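Local coordinates for TRAP solute Binding Protein (Uncultured marine bacterium, PDB 5I7I) that binds aromatic acids such as 3-hydroxybenzoate and probably delivers them, as an extracytoplasmic solute receptor, to a TRAP-type membrane transporter, at residues 115-120 / 334-339; 105-110 / 327-332; 140-145 / 272-277. All blocks are in the same frame, centred on the assembly; numbering follows the deposited sequence.

Contact 1. Residues 115-120 / 334-339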
loop_
_atom_site.group_PDB
_atom_site.type_symbol
_atom_site.label_atom_id
_atom_site.label_comp_id
_atom_site.label_asym_id
_atom_site.label_seq_id
_atom_site.Cartn_x
_atom_site.Cartn_y
_atom_site.Cartn_z
ATOM N N GLU A 115 -2.012 -7.746 -8.562
ATOM C CA GLU A 115 -2.928 -8.882 -8.538
ATOM C C GLU A 115 -2.291 -10.085 -7.847
ATOM O O GLU A 115 -2.913 -10.720 -6.986
ATOM C CB GLU A 115 -3.309 -9.237 -9.969
ATOM C CG GLU A 115 -4.115 -10.518 -10.114
ATOM C CD GLU A 115 -4.520 -10.818 -11.557
ATOM O OE1 GLU A 115 -4.122 -10.086 -12.488
ATOM O OE2 GLU A 115 -5.275 -11.803 -11.757
ATOM N N ALA A 116 -1.051 -10.420 -8.230
ATOM C CA ALA A 116 -0.397 -11.581 -7.635
ATOM C C ALA A 116 -0.004 -11.299 -6.199
ATOM O O ALA A 116 -0.191 -12.145 -5.310
ATOM C CB ALA A 116 0.845 -11.953 -8.453
ATOM N N THR A 117 0.552 -10.116 -5.952
ATOM C CA THR A 117 1.102 -9.817 -4.640
ATOM C C THR A 117 -0.010 -9.626 -3.619
ATOM O O THR A 117 0.167 -9.949 -2.442
ATOM C CB THR A 117 2.036 -8.602 -4.736
ATOM O OG1 THR A 117 2.970 -8.786 -5.816
ATOM C CG2 THR A 117 2.850 -8.464 -3.465
ATOM N N SER A 118 -1.160 -9.112 -4.050
ATOM C CA SER A 118 -2.287 -8.931 -3.141
ATOM C C SER A 118 -2.876 -10.266 -2.698
ATOM O O SER A 118 -3.230 -10.423 -1.525
ATOM C CB SER A 118 -3.368 -8.092 -3.808
ATOM O OG SER A 118 -2.946 -6.764 -3.980
ATOM N N GLN A 119 -3.056 -11.222 -3.621
ATOM C CA GLN A 119 -3.503 -12.551 -3.224
ATOM C C GLN A 119 -2.510 -13.204 -2.269
ATOM O O GLN A 119 -2.904 -13.860 -1.297
ATOM C CB GLN A 119 -3.692 -13.413 -4.463
ATOM C CG GLN A 119 -4.877 -12.984 -5.272
ATOM C CD GLN A 119 -5.002 -13.746 -6.555
ATOM O OE1 GLN A 119 -5.713 -14.749 -6.636
ATOM N NE2 GLN A 119 -4.258 -13.309 -7.564
ATOM N N ALA A 120 -1.218 -13.043 -2.553
ATOM C CA ALA A 120 -0.191 -13.550 -1.656
ATOM C C ALA A 120 -0.358 -12.956 -0.260
ATOM O O ALA A 120 -0.334 -13.682 0.733
ATOM C CB ALA A 120 1.188 -13.236 -2.235
ATOM N N ASP A 334 7.222 -17.337 -2.077
ATOM C CA ASP A 334 6.530 -18.462 -2.692
ATOM C C ASP A 334 5.079 -18.112 -3.006
ATOM O O ASP A 334 4.551 -18.540 -4.030
ATOM C CB ASP A 334 6.603 -19.679 -1.767
ATOM C CG ASP A 334 7.995 -20.269 -1.671
ATOM O OD1 ASP A 334 8.845 -19.924 -2.528
ATOM O OD2 ASP A 334 8.259 -21.069 -0.741
ATOM N N LEU A 335 4.404 -17.368 -2.129
ATOM C CA LEU A 335 3.001 -17.020 -2.387
ATOM C C LEU A 335 2.886 -16.057 -3.554
ATOM O O LEU A 335 1.962 -16.167 -4.368
ATOM C CB LEU A 335 2.339 -16.433 -1.135
ATOM C CG LEU A 335 2.077 -17.429 -0.013
ATOM C CD1 LEU A 335 1.657 -16.667 1.248
ATOM C CD2 LEU A 335 1.048 -18.476 -0.388
ATOM N N ILE A 336 3.822 -15.111 -3.667
ATOM C CA ILE A 336 3.814 -14.200 -4.805
ATOM C C ILE A 336 3.947 -14.984 -6.105
ATOM O O ILE A 336 3.206 -14.756 -7.066
ATOM C CB ILE A 336 4.909 -13.133 -4.645
ATOM C CG1 ILE A 336 4.558 -12.214 -3.474
ATOM C CG2 ILE A 336 5.108 -12.326 -5.923
ATOM C CD1 ILE A 336 5.676 -11.330 -3.011
ATOM N N SER A 337 4.878 -15.935 -6.153
ATOM C CA SER A 337 5.037 -16.679 -7.399
ATOM C C SER A 337 3.856 -17.613 -7.647
ATOM O O SER A 337 3.453 -17.800 -8.800
ATOM C CB SER A 337 6.383 -17.403 -7.459
ATOM O OG SER A 337 6.489 -18.466 -6.529
ATOM N N LYS A 338 3.248 -18.144 -6.587
ATOM C CA LYS A 338 2.082 -19.007 -6.746
ATOM C C LYS A 338 0.972 -18.278 -7.482
ATOM O O LYS A 338 0.318 -18.849 -8.360
ATOM C CB LYS A 338 1.605 -19.431 -5.358
ATOM C CG LYS A 338 0.202 -20.009 -5.280
ATOM C CD LYS A 338 -0.222 -20.144 -3.801
ATOM C CE LYS A 338 -1.565 -20.739 -3.657
ATOM N NZ LYS A 338 -1.718 -21.249 -2.292
ATOM N N TYR A 339 0.764 -17.014 -7.150
ATOM C CA TYR A 339 -0.321 -16.240 -7.718
ATOM C C TYR A 339 0.070 -15.468 -8.969
ATOM O O TYR A 339 -0.773 -14.784 -9.543
ATOM C CB TYR A 339 -0.901 -15.304 -6.650
ATOM C CG TYR A 339 -1.680 -16.028 -5.585
ATOM C CD1 TYR A 339 -2.900 -16.613 -5.882
ATOM C CD2 TYR A 339 -1.213 -16.120 -4.286
ATOM C CE1 TYR A 339 -3.629 -17.267 -4.923
ATOM C CE2 TYR A 339 -1.921 -16.779 -3.323
ATOM C CZ TYR A 339 -3.136 -17.350 -3.640
ATOM O OH TYR A 339 -3.875 -18.015 -2.669
#

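Contact 2. Residues 105-110 / 327-332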
loop_
_atom_site.group_PDB
_atom_site.type_symbol
_atom_site.label_atom_id
_atom_site.label_comp_id
_atom_site.label_asym_id
_atom_site.label_seq_id
_atom_site.Cartn_x
_atom_site.Cartn_y
_atom_site.Cartn_z
ATOM N N PHE A 105 6.544 -8.103 3.037
ATOM C CA PHE A 105 6.091 -7.784 1.695
ATOM C C PHE A 105 6.580 -6.435 1.218
ATOM O O PHE A 105 6.455 -6.140 0.021
ATOM C CB PHE A 105 4.569 -7.870 1.622
ATOM C CG PHE A 105 4.065 -9.256 1.397
ATOM C CD1 PHE A 105 3.917 -10.149 2.450
ATOM C CD2 PHE A 105 3.777 -9.694 0.113
ATOM C CE1 PHE A 105 3.459 -11.445 2.223
ATOM C CE2 PHE A 105 3.329 -10.990 -0.110
ATOM C CZ PHE A 105 3.163 -11.853 0.937
ATOM N N GLU A 106 7.169 -5.642 2.099
ATOM C CA GLU A 106 7.720 -4.342 1.760
ATOM C C GLU A 106 9.188 -4.396 1.366
ATOM O O GLU A 106 9.759 -3.357 1.040
ATOM C CB GLU A 106 7.586 -3.399 2.950
ATOM C CG GLU A 106 6.180 -3.083 3.342
ATOM C CD GLU A 106 6.136 -2.018 4.382
ATOM O OE1 GLU A 106 6.236 -2.345 5.586
ATOM O OE2 GLU A 106 6.057 -0.835 3.981
ATOM N N LEU A 107 9.822 -5.562 1.417
ATOM C CA LEU A 107 11.251 -5.642 1.202
ATOM C C LEU A 107 11.603 -5.413 -0.264
ATOM O O LEU A 107 10.755 -5.546 -1.153
ATOM C CB LEU A 107 11.783 -6.978 1.712
ATOM C CG LEU A 107 11.659 -7.157 3.226
ATOM C CD1 LEU A 107 12.079 -8.556 3.637
ATOM C CD2 LEU A 107 12.519 -6.126 3.962
ATOM N N PRO A 108 12.848 -5.021 -0.534
ATOM C CA PRO A 108 13.209 -4.592 -1.886
ATOM C C PRO A 108 12.950 -5.695 -2.902
ATOM O O PRO A 108 13.290 -6.860 -2.698
ATOM C CB PRO A 108 14.701 -4.270 -1.757
ATOM C CG PRO A 108 14.847 -3.815 -0.299
ATOM C CD PRO A 108 13.940 -4.757 0.429
ATOM N N PHE A 109 12.340 -5.314 -4.009
ATOM C CA PHE A 109 12.181 -6.203 -5.153
ATOM C C PHE A 109 11.339 -7.432 -4.847
ATOM O O PHE A 109 11.422 -8.435 -5.560
ATOM C CB PHE A 109 13.533 -6.525 -5.792
ATOM C CG PHE A 109 14.211 -5.295 -6.311
ATOM C CD1 PHE A 109 13.812 -4.721 -7.501
ATOM C CD2 PHE A 109 15.175 -4.649 -5.566
ATOM C CE1 PHE A 109 14.392 -3.572 -7.952
ATOM C CE2 PHE A 109 15.760 -3.484 -6.023
ATOM C CZ PHE A 109 15.363 -2.944 -7.213
ATOM N N MET A 110 10.462 -7.345 -3.831
ATOM C CA MET A 110 9.487 -8.395 -3.568
ATOM C C MET A 110 8.322 -8.453 -4.554
ATOM O O MET A 110 7.876 -9.561 -4.884
ATOM C CB MET A 110 8.911 -8.267 -2.162
ATOM C CG MET A 110 9.863 -8.743 -1.128
ATOM S SD MET A 110 10.123 -10.538 -1.143
ATOM C CE MET A 110 8.575 -11.073 -0.477
ATOM N N MET A 327 11.665 -17.855 7.394
ATOM C CA MET A 327 10.490 -18.588 6.957
ATOM C C MET A 327 9.464 -17.631 6.372
ATOM O O MET A 327 8.839 -17.935 5.354
ATOM C CB MET A 327 9.929 -19.383 8.132
ATOM C CG MET A 327 8.694 -20.238 7.820
ATOM S SD MET A 327 7.172 -19.289 7.921
ATOM C CE MET A 327 5.975 -20.570 7.489
ATOM N N LEU A 328 9.302 -16.453 6.980
ATOM C CA LEU A 328 8.309 -15.506 6.474
ATOM C C LEU A 328 8.689 -14.983 5.097
ATOM O O LEU A 328 7.821 -14.853 4.222
ATOM C CB LEU A 328 8.108 -14.351 7.460
ATOM C CG LEU A 328 7.516 -14.779 8.799
ATOM C CD1 LEU A 328 7.479 -13.583 9.749
ATOM C CD2 LEU A 328 6.162 -15.397 8.618
ATOM N N VAL A 329 9.970 -14.659 4.887
ATOM C CA VAL A 329 10.405 -14.164 3.582
ATOM C C VAL A 329 10.202 -15.232 2.518
ATOM O O VAL A 329 9.692 -14.948 1.428
ATOM C CB VAL A 329 11.860 -13.685 3.657
ATOM C CG1 VAL A 329 12.413 -13.379 2.262
ATOM C CG2 VAL A 329 11.946 -12.449 4.530
ATOM N N LYS A 330 10.574 -16.474 2.823
ATOM C CA LYS A 330 10.351 -17.572 1.881
ATOM C C LYS A 330 8.872 -17.727 1.571
ATOM O O LYS A 330 8.484 -17.891 0.410
ATOM C CB LYS A 330 10.903 -18.886 2.438
ATOM C CG LYS A 330 10.464 -20.103 1.616
ATOM C CD LYS A 330 11.112 -21.403 2.046
ATOM C CE LYS A 330 10.358 -22.602 1.443
ATOM N NZ LYS A 330 10.414 -22.628 -0.042
ATOM N N THR A 331 8.029 -17.704 2.606
ATOM C CA THR A 331 6.590 -17.857 2.404
ATOM C C THR A 331 6.055 -16.746 1.510
ATOM O O THR A 331 5.306 -16.994 0.555
ATOM C CB THR A 331 5.884 -17.824 3.760
ATOM O OG1 THR A 331 6.366 -18.892 4.581
ATOM C CG2 THR A 331 4.380 -17.968 3.610
ATOM N N ALA A 332 6.439 -15.509 1.805
ATOM C CA ALA A 332 5.996 -14.390 0.984
ATOM C C ALA A 332 6.421 -14.574 -0.471
ATOM O O ALA A 332 5.611 -14.408 -1.384
ATOM C CB ALA A 332 6.526 -13.076 1.543
#

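Contact 3. Residues 140-145 / 272-277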
loop_
_atom_site.group_PDB
_atom_site.type_symbol
_atom_site.label_atom_id
_atom_site.label_comp_id
_atom_site.label_asym_id
_atom_site.label_seq_id
_atom_site.Cartn_x
_atom_site.Cartn_y
_atom_site.Cartn_z
ATOM N N ALA A 140 -9.917 -7.186 3.513
ATOM C CA ALA A 140 -8.869 -7.659 2.620
ATOM C C ALA A 140 -7.585 -6.959 2.980
ATOM O O ALA A 140 -7.598 -5.824 3.463
ATOM C CB ALA A 140 -9.195 -7.367 1.155
ATOM N N VAL A 141 -6.477 -7.649 2.743
ATOM C CA VAL A 141 -5.151 -7.051 2.719
ATOM C C VAL A 141 -4.614 -7.193 1.305
ATOM O O VAL A 141 -4.741 -8.260 0.692
ATOM C CB VAL A 141 -4.223 -7.741 3.728
ATOM C CG1 VAL A 141 -2.835 -7.114 3.713
ATOM C CG2 VAL A 141 -4.810 -7.660 5.128
ATOM N N PHE A 142 -4.094 -6.096 0.762
ATOM C CA PHE A 142 -3.664 -6.050 -0.627
ATOM C C PHE A 142 -2.621 -4.948 -0.760
ATOM O O PHE A 142 -2.144 -4.412 0.243
ATOM C CB PHE A 142 -4.862 -5.918 -1.571
ATOM C CG PHE A 142 -5.764 -4.738 -1.328
ATOM C CD1 PHE A 142 -6.852 -4.839 -0.468
ATOM C CD2 PHE A 142 -5.566 -3.545 -2.002
ATOM C CE1 PHE A 142 -7.719 -3.783 -0.306
ATOM C CE2 PHE A 142 -6.438 -2.488 -1.842
ATOM C CZ PHE A 142 -7.504 -2.613 -0.981
ATOM N N CYS A 143 -2.227 -4.617 -1.988
ATOM C CA CYS A 143 -1.128 -3.682 -2.162
ATOM C C CYS A 143 -1.255 -3.002 -3.509
ATOM O O CYS A 143 -2.040 -3.413 -4.363
ATOM C CB CYS A 143 0.221 -4.390 -2.024
ATOM S SG CYS A 143 0.511 -5.673 -3.252
ATOM N N HIS A 144 -0.427 -1.985 -3.706
ATOM C CA HIS A 144 -0.381 -1.272 -4.969
ATOM C C HIS A 144 0.584 -1.956 -5.944
ATOM O O HIS A 144 1.418 -2.786 -5.575
ATOM C CB HIS A 144 -0.059 0.217 -4.762
ATOM C CG HIS A 144 1.208 0.537 -4.012
ATOM N ND1 HIS A 144 2.467 0.413 -4.565
ATOM C CD2 HIS A 144 1.395 1.096 -2.787
ATOM C CE1 HIS A 144 3.371 0.850 -3.701
ATOM N NE2 HIS A 144 2.749 1.287 -2.623
ATOM N N ALA A 145 0.445 -1.628 -7.218
ATOM C CA ALA A 145 1.457 -2.042 -8.179
ATOM C C ALA A 145 2.802 -1.456 -7.765
ATOM O O ALA A 145 2.854 -0.457 -7.058
ATOM C CB ALA A 145 1.069 -1.552 -9.566
ATOM N N GLN A 272 -6.097 -6.541 -8.929
ATOM C CA GLN A 272 -6.380 -6.282 -10.338
ATOM C C GLN A 272 -6.726 -4.818 -10.559
ATOM O O GLN A 272 -6.247 -4.183 -11.501
ATOM C CB GLN A 272 -7.524 -7.185 -10.805
ATOM C CG GLN A 272 -7.120 -8.658 -10.846
ATOM C CD GLN A 272 -8.292 -9.584 -11.074
ATOM O OE1 GLN A 272 -9.423 -9.276 -10.700
ATOM N NE2 GLN A 272 -8.034 -10.716 -11.700
ATOM N N LEU A 273 -7.559 -4.267 -9.688
ATOM C CA LEU A 273 -7.899 -2.854 -9.803
ATOM C C LEU A 273 -6.665 -1.984 -9.685
ATOM O O LEU A 273 -6.503 -1.030 -10.448
ATOM C CB LEU A 273 -8.903 -2.468 -8.732
ATOM C CG LEU A 273 -10.341 -2.900 -8.977
ATOM C CD1 LEU A 273 -11.124 -2.826 -7.695
ATOM C CD2 LEU A 273 -10.979 -2.039 -10.049
ATOM N N TRP A 274 -5.801 -2.271 -8.701
ATOM C CA TRP A 274 -4.642 -1.409 -8.487
ATOM C C TRP A 274 -3.648 -1.500 -9.643
ATOM O O TRP A 274 -3.014 -0.495 -9.984
ATOM C CB TRP A 274 -3.987 -1.661 -7.123
ATOM C CG TRP A 274 -4.328 -0.553 -6.168
ATOM C CD1 TRP A 274 -3.575 0.543 -5.911
ATOM C CD2 TRP A 274 -5.534 -0.408 -5.408
ATOM N NE1 TRP A 274 -4.225 1.364 -5.025
ATOM C CE2 TRP A 274 -5.427 0.800 -4.694
ATOM C CE3 TRP A 274 -6.692 -1.181 -5.258
ATOM C CZ2 TRP A 274 -6.432 1.251 -3.832
ATOM C CZ3 TRP A 274 -7.681 -0.737 -4.390
ATOM C CH2 TRP A 274 -7.546 0.465 -3.695
ATOM N N ASP A 275 -3.517 -2.663 -10.285
ATOM C CA ASP A 275 -2.721 -2.723 -11.503
ATOM C C ASP A 275 -3.325 -1.811 -12.562
ATOM O O ASP A 275 -2.617 -1.056 -13.238
ATOM C CB ASP A 275 -2.655 -4.165 -12.007
ATOM C CG ASP A 275 -1.725 -5.053 -11.183
ATOM O OD1 ASP A 275 -0.677 -4.546 -10.733
ATOM O OD2 ASP A 275 -2.045 -6.243 -11.013
ATOM N N GLY A 276 -4.641 -1.879 -12.732
ATOM C CA GLY A 276 -5.280 -1.043 -13.732
ATOM C C GLY A 276 -5.169 0.437 -13.430
ATOM O O GLY A 276 -5.115 1.268 -14.351
ATOM N N PHE A 277 -5.196 0.808 -12.146
ATOM C CA PHE A 277 -5.174 2.225 -11.810
ATOM C C PHE A 277 -3.878 2.895 -12.251
ATOM O O PHE A 277 -3.855 4.122 -12.448
ATOM C CB PHE A 277 -5.308 2.445 -10.305
ATOM C CG PHE A 277 -6.622 2.012 -9.678
ATOM C CD1 PHE A 277 -7.830 2.002 -10.358
ATOM C CD2 PHE A 277 -6.620 1.652 -8.345
ATOM C CE1 PHE A 277 -8.994 1.621 -9.708
ATOM C CE2 PHE A 277 -7.765 1.269 -7.710
ATOM C CZ PHE A 277 -8.962 1.257 -8.386
HETATM O O HOH W 1 -1.211 0.639 -8.188
#

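Contact 1. Residues 115-120 / 334-339
Gln119 lies across the ring of Tyr339, and the pair can be followed atom by atom along the glutamine. Its CB sits over the centre of one ring face, 3.5 Å from the Tyr339 ring centroid, a CH-pi contact. With CG anti to its own carbonyl carbon and the chain extended beyond it, the side chain runs back toward the preceding turn: CG passes Tyr339 CD1, and at the tip OE1 comes within 3.5 Å of Tyr339 CD1. NE2 turns home instead, giving a nearly straight bond (167°) to Glu115 O at 3.0 Å. The acceptor lies close to the amide plane of Gln119, while NE2 stands well above the carbonyl plane of Glu115. Lys338 CD lies over the opposite face of the tyrosine, toward its rim, and the hydroxyl is hydrogen-bonded to Glu123 further along helix 114-126.

Beside this pair the helices 114-126 and 325-339 come close, their local axes 7.7 Å apart and running at 129° to each other. Two alanines one turn apart make that possible. Ala120 CB rests on the backbone and CB of Leu335, 3.6 Å between the two CB atoms, and on Ile336 CG1; Ala116 CB meets Tyr339 O at 3.4 Å. Thr117 and Ile336 lie side by side, Thr117 CG2 meeting Ile336 CG1 and CD1. Helix 325-339 thus packs Leu335, Ile336 and the Tyr339 ring face on the alanines and Gln119 of helix 114-126, while the amide, alongside the CD1-CE1 side of the ring with its plane 38° from it, gives one N-H to its own helix and is probably held in a fixed rotation by that bond.

Contact 2. Residues 105-110 / 327-332
Ala332 CB is the point on which two side chains of the loop converge. Phe105 offers it a ring face: the methyl stands 3.9 Å from the Phe105 ring centroid, 26° off the normal and displaced toward the CE1-CZ rim, with Ala332 CB to Phe105 CE1 at 3.5 Å. The terminal methyl of Met110 reaches the same alanine, Met110 CE to Ala332 CB also 3.5 Å. That reach depends on a side chain folded at both middle torsions (chi2 -70°, chi3 -72°), which swings CE round to the helix. A turn earlier, Leu107 CD1 touches Val329 CG2 at 4.0 Å, the two side chains crossing at about a right angle.

Behind these contacts, a type II beta turn, closed by Met110 N to Leu107 O at 3.2 Å, brings Leu107 and Met110, its two end residues, to the helix. Phe105 also has Tyr124 against it edge-to-face, and Trp314 of helix 297-320 packs against both Leu107 and Val329. On the helix itself Thr331 OG1 bonds to Met327 O at 2.8 Å, while Thr331 N reaches that oxygen from the opposite face of its carbonyl plane.

The loop between strand 87-91 and helix 114-126 is therefore joined to helix 325-339 by buried carbon-to-carbon packing, a contact resting on van der Waals and hydrophobic terms; polar groups of the loop bond elsewhere, Glu106 to Thr171 and Thr236.

Contact 3. Residues 140-145 / 272-277
Both faces of the Trp274 indole are met by a phenylalanine CE2. On one face Phe142 CE2 is set toward the rim of the six-membered ring, 3.3 Å from Trp274 CZ3; on the opposite face Phe277 CE2 sits over the centre. Trp274 CE2 lies in plane at the edge of the Phe277 ring, and Leu273 O is over one of that ring's faces. Phe142 and the six-membered ring of Trp274 form an oblique pair, planes at 50° and centroids 5.0 Å apart. In Phe142, CG sits between the backbone N and the carbonyl carbon (chi1 56°), which turns its ring toward the helix. Phe43 meets both Phe142 and Trp274 edge-to-face. At the pyrrole end, Trp274 CD1 packs on His144 CB at 3.7 Å.

This is where strand 136-143, an outermost strand of the five-stranded sheet, runs out into the ligand pocket of a family 7 extracellular solute-binding protein, with helix 264-287 lying against it. Phe142 meets Trp89 and Trp274 meets Phe238, both pocket residues, so the cluster backs the pocket wall. His144 itself touches the bound 3-hydroxybenzoate. Its imidazole is held by an almost straight bond, ND1 to Ala145 O at 2.7 Å and 174°, with the acceptor near the ring plane.

A water joins Ala145 of the loop after the strand to the helix: it accepts from Ala145 N at 3.0 Å and donates to Trp274 O at 2.8 Å. Ala145 CB comes within 3.7 Å of Asp275 OD1, a carboxylate whose two oxygens accept from the backbone N atoms of Ala114 and Glu115.

Overall arrangement
Helix 114-126 ties the set together. Contacts 1 and 2 share helix 325-339, their centres 11 Å apart, and Phe105 of contact 2 reaches into contact 1, with Phe105 CE2 3.7 Å from Ile336 CD1. Helix 114-126 also meets contact 3: Glu115 OE2 lies 3.0 Å from Gln272 NE2, a probable hydrogen bond, and Thr117 CB is 3.6 Å from Cys143 SG. Contacts 2 and 3, with centres about 17 Å apart, do not touch. Contact 3 borders the pocket, the His144 side chain being about 4 Å from 3-hydroxybenzoate, whereas the side chains of Thr117 and Phe105 are about 13 and 14 Å from that ligand, in packing away from it.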